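Local coordinates for protein phytase (Debaryomyces castellii, PDB 2GFI) that hydrolyses phytate as a 3-phytase of the histidine acid phosphatase family, releasing phosphate from inositol hexakisphosphate, at residues Lys84-Tyr87 against Glu88-Ser92; Phe111-Asp114 against Ser115-Glu119. All blocks are in the same frame, centred on the assembly; numbering follows the deposited sequence.

Coming from the N terminus, contact 1 is met first, in the last turns of helix 77-91. Contact 2 follows in the irregular chain between that helix and helix 133-148. Both are local, each made within one unbroken run of residues, so neither closes a long loop; they stand in series, neither nested nor crossed, with centres about 16 Å apart and nearest atoms about 6 Å apart. Helix 249-266 connects them indirectly: Tyr258 meets both Tyr87 of contact 1 and Phe111 at the head of contact 2. The intervening chain turns back on the helix as well, Tyr108 O accepting a hydrogen bond from Tyr87 OH and Tyr110 touching Lys84.

Contact 1: residues Lys84-Tyr87 against Glu88-Ser92; sequences KAVY and EKLMS
Lys84 NZ meets Glu88 OE2 at 2.8 Å, an i to i+4 salt bridge near the C-terminal end of helix 77-91. Lys84 bends at chi2 and chi4 to get there, and NZ arrives on the anti side of the carboxylate oxygen, 19° out of its plane. The same OE2 lies in the plane of the Tyr87 ring at its edge, 3.6 Å from CD2, with the carboxylate turned almost perpendicular to the ring. One face of that ring takes Met91 CG, 3.7 Å from the ring centroid in a CH-pi contact. Met91 SD sits obliquely, 4.5 Å from the same centroid, completing a Met-aromatic pair. At the far end Tyr87 OH bonds Tyr108 O, which tethers the phenol end to the chain beyond the helix. Putting an alanine at Tyr87 would probably leave Met91 CG without its aromatic face and Tyr108 O without its donor. Val86 and Leu90, both buried, run side by side, Val86 CG1 to Leu90 CD1 4.2 Å, and Lys89 NZ pairs with Asp251 in a salt bridge. Regular helical bonds run beneath: Lys89 N gives a nearly straight one to Ala85 O, and Met91 N reaches Tyr87 O at 2.8 Å.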
loop_
_atom_site.group_PDB
_atom_site.type_symbol
_atom_site.label_atom_id
_atom_site.label_comp_id
_atom_site.label_asym_id
_atom_site.label_seq_id
_atom_site.Cartn_x
_atom_site.Cartn_y
_atom_site.Cartn_z
ATOM N N LYS A 84 19.008 24.822 -16.691
ATOM C CA LYS A 84 18.854 26.271 -16.484
ATOM C C LYS A 84 18.555 26.997 -17.817
ATOM O O LYS A 84 17.636 27.831 -17.887
ATOM C CB LYS A 84 20.084 26.839 -15.779
ATOM C CG LYS A 84 19.948 28.305 -15.362
ATOM C CD LYS A 84 18.548 28.582 -14.887
ATOM C CE LYS A 84 18.464 29.847 -14.012
ATOM N NZ LYS A 84 18.847 31.078 -14.714
ATOM N N ALA A 85 19.323 26.675 -18.855
ATOM C CA ALA A 85 19.051 27.141 -20.224
ATOM C C ALA A 85 17.629 26.814 -20.744
ATOM O O ALA A 85 16.966 27.669 -21.341
ATOM C CB ALA A 85 20.147 26.645 -21.211
ATOM N N VAL A 86 17.148 25.594 -20.516
ATOM C CA VAL A 86 15.783 25.262 -20.910
ATOM C C VAL A 86 14.804 26.063 -20.084
ATOM O O VAL A 86 13.841 26.602 -20.621
ATOM C CB VAL A 86 15.448 23.736 -20.831
ATOM C CG1 VAL A 86 14.024 23.470 -21.403
ATOM C CG2 VAL A 86 16.434 22.934 -21.658
ATOM N N TYR A 87 15.035 26.147 -18.777
ATOM C CA TYR A 87 14.164 26.909 -17.912
ATOM C C TYR A 87 14.022 28.351 -18.431
ATOM O O TYR A 87 12.924 28.910 -18.435
ATOM C CB TYR A 87 14.719 26.914 -16.481
ATOM C CG TYR A 87 13.980 27.854 -15.529
ATOM C CD1 TYR A 87 12.841 27.426 -14.822
ATOM C CD2 TYR A 87 14.445 29.164 -15.315
ATOM C CE1 TYR A 87 12.172 28.291 -13.929
ATOM C CE2 TYR A 87 13.811 30.022 -14.444
ATOM C CZ TYR A 87 12.669 29.582 -13.764
ATOM O OH TYR A 87 12.062 30.454 -12.920
ATOM N N GLU A 88 15.158 28.947 -18.831
ATOM C CA GLU A 88 15.226 30.320 -19.298
ATOM C C GLU A 88 14.521 30.476 -20.653
ATOM O O GLU A 88 13.797 31.454 -20.833
ATOM C CB GLU A 88 16.679 30.816 -19.344
ATOM C CG GLU A 88 17.282 31.207 -17.985
ATOM C CD GLU A 88 16.395 32.148 -17.141
ATOM O OE1 GLU A 88 15.598 32.951 -17.692
ATOM O OE2 GLU A 88 16.491 32.117 -15.885
ATOM N N LYS A 89 14.720 29.521 -21.577
ATOM C CA LYS A 89 13.936 29.474 -22.819
ATOM C C LYS A 89 12.441 29.448 -22.511
ATOM O O LYS A 89 11.688 30.203 -23.110
ATOM C CB LYS A 89 14.317 28.287 -23.710
ATOM C CG LYS A 89 15.617 28.509 -24.448
ATOM C CD LYS A 89 16.129 27.304 -25.233
ATOM C CE LYS A 89 15.410 27.166 -26.577
ATOM N NZ LYS A 89 16.134 26.203 -27.464
ATOM N N LEU A 90 12.022 28.623 -21.542
ATOM C CA LEU A 90 10.608 28.537 -21.196
ATOM C C LEU A 90 10.128 29.833 -20.589
ATOM O O LEU A 90 9.074 30.332 -20.964
ATOM C CB LEU A 90 10.315 27.371 -20.244
ATOM C CG LEU A 90 10.572 25.981 -20.816
ATOM C CD1 LEU A 90 10.510 24.968 -19.737
ATOM C CD2 LEU A 90 9.597 25.668 -21.925
ATOM N N MET A 91 10.900 30.383 -19.657
ATOM C CA MET A 91 10.503 31.644 -19.016
ATOM C C MET A 91 10.408 32.836 -19.981
ATOM O O MET A 91 9.715 33.797 -19.696
ATOM C CB MET A 91 11.393 31.993 -17.818
ATOM C CG MET A 91 11.248 31.039 -16.608
ATOM S SD MET A 91 9.566 30.737 -15.932
ATOM C CE MET A 91 9.205 29.163 -16.625
ATOM N N SER A 92 11.054 32.760 -21.130
ATOM C CA SER A 92 11.086 33.908 -22.017
ATOM C C SER A 92 10.018 33.826 -23.121
ATOM O O SER A 92 9.891 34.732 -23.959
ATOM C CB SER A 92 12.487 34.060 -22.604
ATOM O OG SER A 92 12.652 33.086 -23.612
#

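Contact 2: residues Phe111-Asp114 against Ser115-Glu119; sequences FVPD and SVYLE
Pro113 CG approaches the Tyr117 ring at its edge, near the ring plane, 4.2 Å from CD2, the two side chains crossing at about a right angle. Over one face lies Val116 CG1, 4.1 Å above the plane and displaced toward the rim, and the Tyr74 ring also meets Tyr117, their planes about 25° apart. The carboxylate of Asp114 is the other flat group. Its CG stands opposite the backbone N (chi1 -165°), which swings OD1 round toward the amides that follow. Val116 N bonds OD1 at 3.3 Å; the bond is straight at the hydrogen, but the donor sits well above the carboxylate plane. Val116 CG1, tucked between its own N and carbonyl carbon, packs 3.4 Å from Asp114 OD2, so a methyl lies against the second carboxylate oxygen. The main chain folds round the same aspartate: Tyr117 N reaches Asp114 O at 3.1 Å, again from above the carbonyl plane. One residue on, Leu118 N bonds Ser115 O, also at 3.1 Å. On the buried side Val112 CG1 touches Leu118 CD2 at 3.8 Å, closing the turn with an apolar pair. An Asp side-chain oxygen holding the amide two residues ahead is an Asx turn, and here it leads two overlapping type I beta turns, Asp114-Tyr117 and Ser115-Leu118, in the loop before helix 133-148.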
loop_
_atom_site.group_PDB
_atom_site.type_symbol
_atom_site.label_atom_id
_atom_site.label_comp_id
_atom_site.label_asym_id
_atom_site.label_seq_id
_atom_site.Cartn_x
_atom_site.Cartn_y
_atom_site.Cartn_z
ATOM N N PHE A 111 14.912 24.916 -9.996
ATOM C CA PHE A 111 15.030 24.126 -8.766
ATOM C C PHE A 111 16.422 24.100 -8.111
ATOM O O PHE A 111 16.578 23.701 -6.964
ATOM C CB PHE A 111 14.512 22.727 -8.985
ATOM C CG PHE A 111 15.342 21.892 -9.914
ATOM C CD1 PHE A 111 16.339 21.066 -9.420
ATOM C CD2 PHE A 111 15.080 21.874 -11.262
ATOM C CE1 PHE A 111 17.067 20.247 -10.266
ATOM C CE2 PHE A 111 15.815 21.092 -12.126
ATOM C CZ PHE A 111 16.807 20.274 -11.636
ATOM N N VAL A 112 17.436 24.495 -8.857
ATOM C CA VAL A 112 18.742 24.667 -8.289
ATOM C C VAL A 112 18.890 26.153 -7.950
ATOM O O VAL A 112 19.174 26.971 -8.836
ATOM C CB VAL A 112 19.852 24.191 -9.230
ATOM C CG1 VAL A 112 21.163 24.180 -8.500
ATOM C CG2 VAL A 112 19.531 22.786 -9.757
ATOM N N PRO A 113 18.723 26.486 -6.665
ATOM C CA PRO A 113 18.734 27.889 -6.241
ATOM C C PRO A 113 20.153 28.436 -6.392
ATOM O O PRO A 113 20.377 29.537 -6.944
ATOM C CB PRO A 113 18.326 27.820 -4.755
ATOM C CG PRO A 113 18.698 26.397 -4.281
ATOM C CD PRO A 113 18.611 25.543 -5.526
ATOM N N ASP A 114 21.111 27.633 -5.958
ATOM C CA ASP A 114 22.501 28.043 -5.900
ATOM C C ASP A 114 23.309 27.022 -6.679
ATOM O O ASP A 114 23.168 25.819 -6.450
ATOM C CB ASP A 114 22.908 28.031 -4.432
ATOM C CG ASP A 114 24.201 28.762 -4.177
ATOM O OD1 ASP A 114 24.954 29.062 -5.167
ATOM O OD2 ASP A 114 24.532 29.059 -2.992
ATOM N N SER A 115 24.150 27.487 -7.590
ATOM C CA SER A 115 24.913 26.598 -8.444
ATOM C C SER A 115 26.027 25.893 -7.670
ATOM O O SER A 115 26.683 24.974 -8.169
ATOM C CB SER A 115 25.460 27.356 -9.667
ATOM O OG SER A 115 26.660 28.062 -9.373
ATOM N N VAL A 116 26.226 26.302 -6.435
ATOM C CA VAL A 116 27.172 25.612 -5.601
ATOM C C VAL A 116 26.670 24.162 -5.309
ATOM O O VAL A 116 27.490 23.265 -5.002
ATOM C CB VAL A 116 27.501 26.436 -4.324
ATOM C CG1 VAL A 116 26.419 26.288 -3.278
ATOM C CG2 VAL A 116 28.829 25.995 -3.747
ATOM N N TYR A 117 25.350 23.940 -5.431
ATOM C CA TYR A 117 24.801 22.618 -5.203
ATOM C C TYR A 117 24.977 21.683 -6.371
ATOM O O TYR A 117 24.843 20.484 -6.202
ATOM C CB TYR A 117 23.340 22.655 -4.757
ATOM C CG TYR A 117 23.177 23.372 -3.450
ATOM C CD1 TYR A 117 24.001 23.084 -2.372
ATOM C CD2 TYR A 117 22.220 24.355 -3.296
ATOM C CE1 TYR A 117 23.877 23.754 -1.169
ATOM C CE2 TYR A 117 22.067 25.032 -2.072
ATOM C CZ TYR A 117 22.912 24.726 -1.021
ATOM O OH TYR A 117 22.770 25.390 0.182
ATOM N N LEU A 118 25.313 22.211 -7.546
ATOM C CA LEU A 118 25.532 21.335 -8.640
ATOM C C LEU A 118 26.609 20.345 -8.206
ATOM O O LEU A 118 27.541 20.715 -7.481
ATOM C CB LEU A 118 25.906 22.073 -9.938
ATOM C CG LEU A 118 24.855 22.999 -10.560
ATOM C CD1 LEU A 118 25.381 23.712 -11.851
ATOM C CD2 LEU A 118 23.543 22.287 -10.822
ATOM N N GLU A 119 26.451 19.095 -8.637
ATOM C CA GLU A 119 27.417 18.030 -8.397
ATOM C C GLU A 119 27.280 17.418 -6.984
ATOM O O GLU A 119 27.899 16.410 -6.694
ATOM C CB GLU A 119 28.893 18.466 -8.682
ATOM C CG GLU A 119 29.195 19.063 -10.072
ATOM C CD GLU A 119 29.301 18.058 -11.209
ATOM O OE1 GLU A 119 29.138 16.849 -10.961
ATOM O OE2 GLU A 119 29.553 18.467 -12.407
#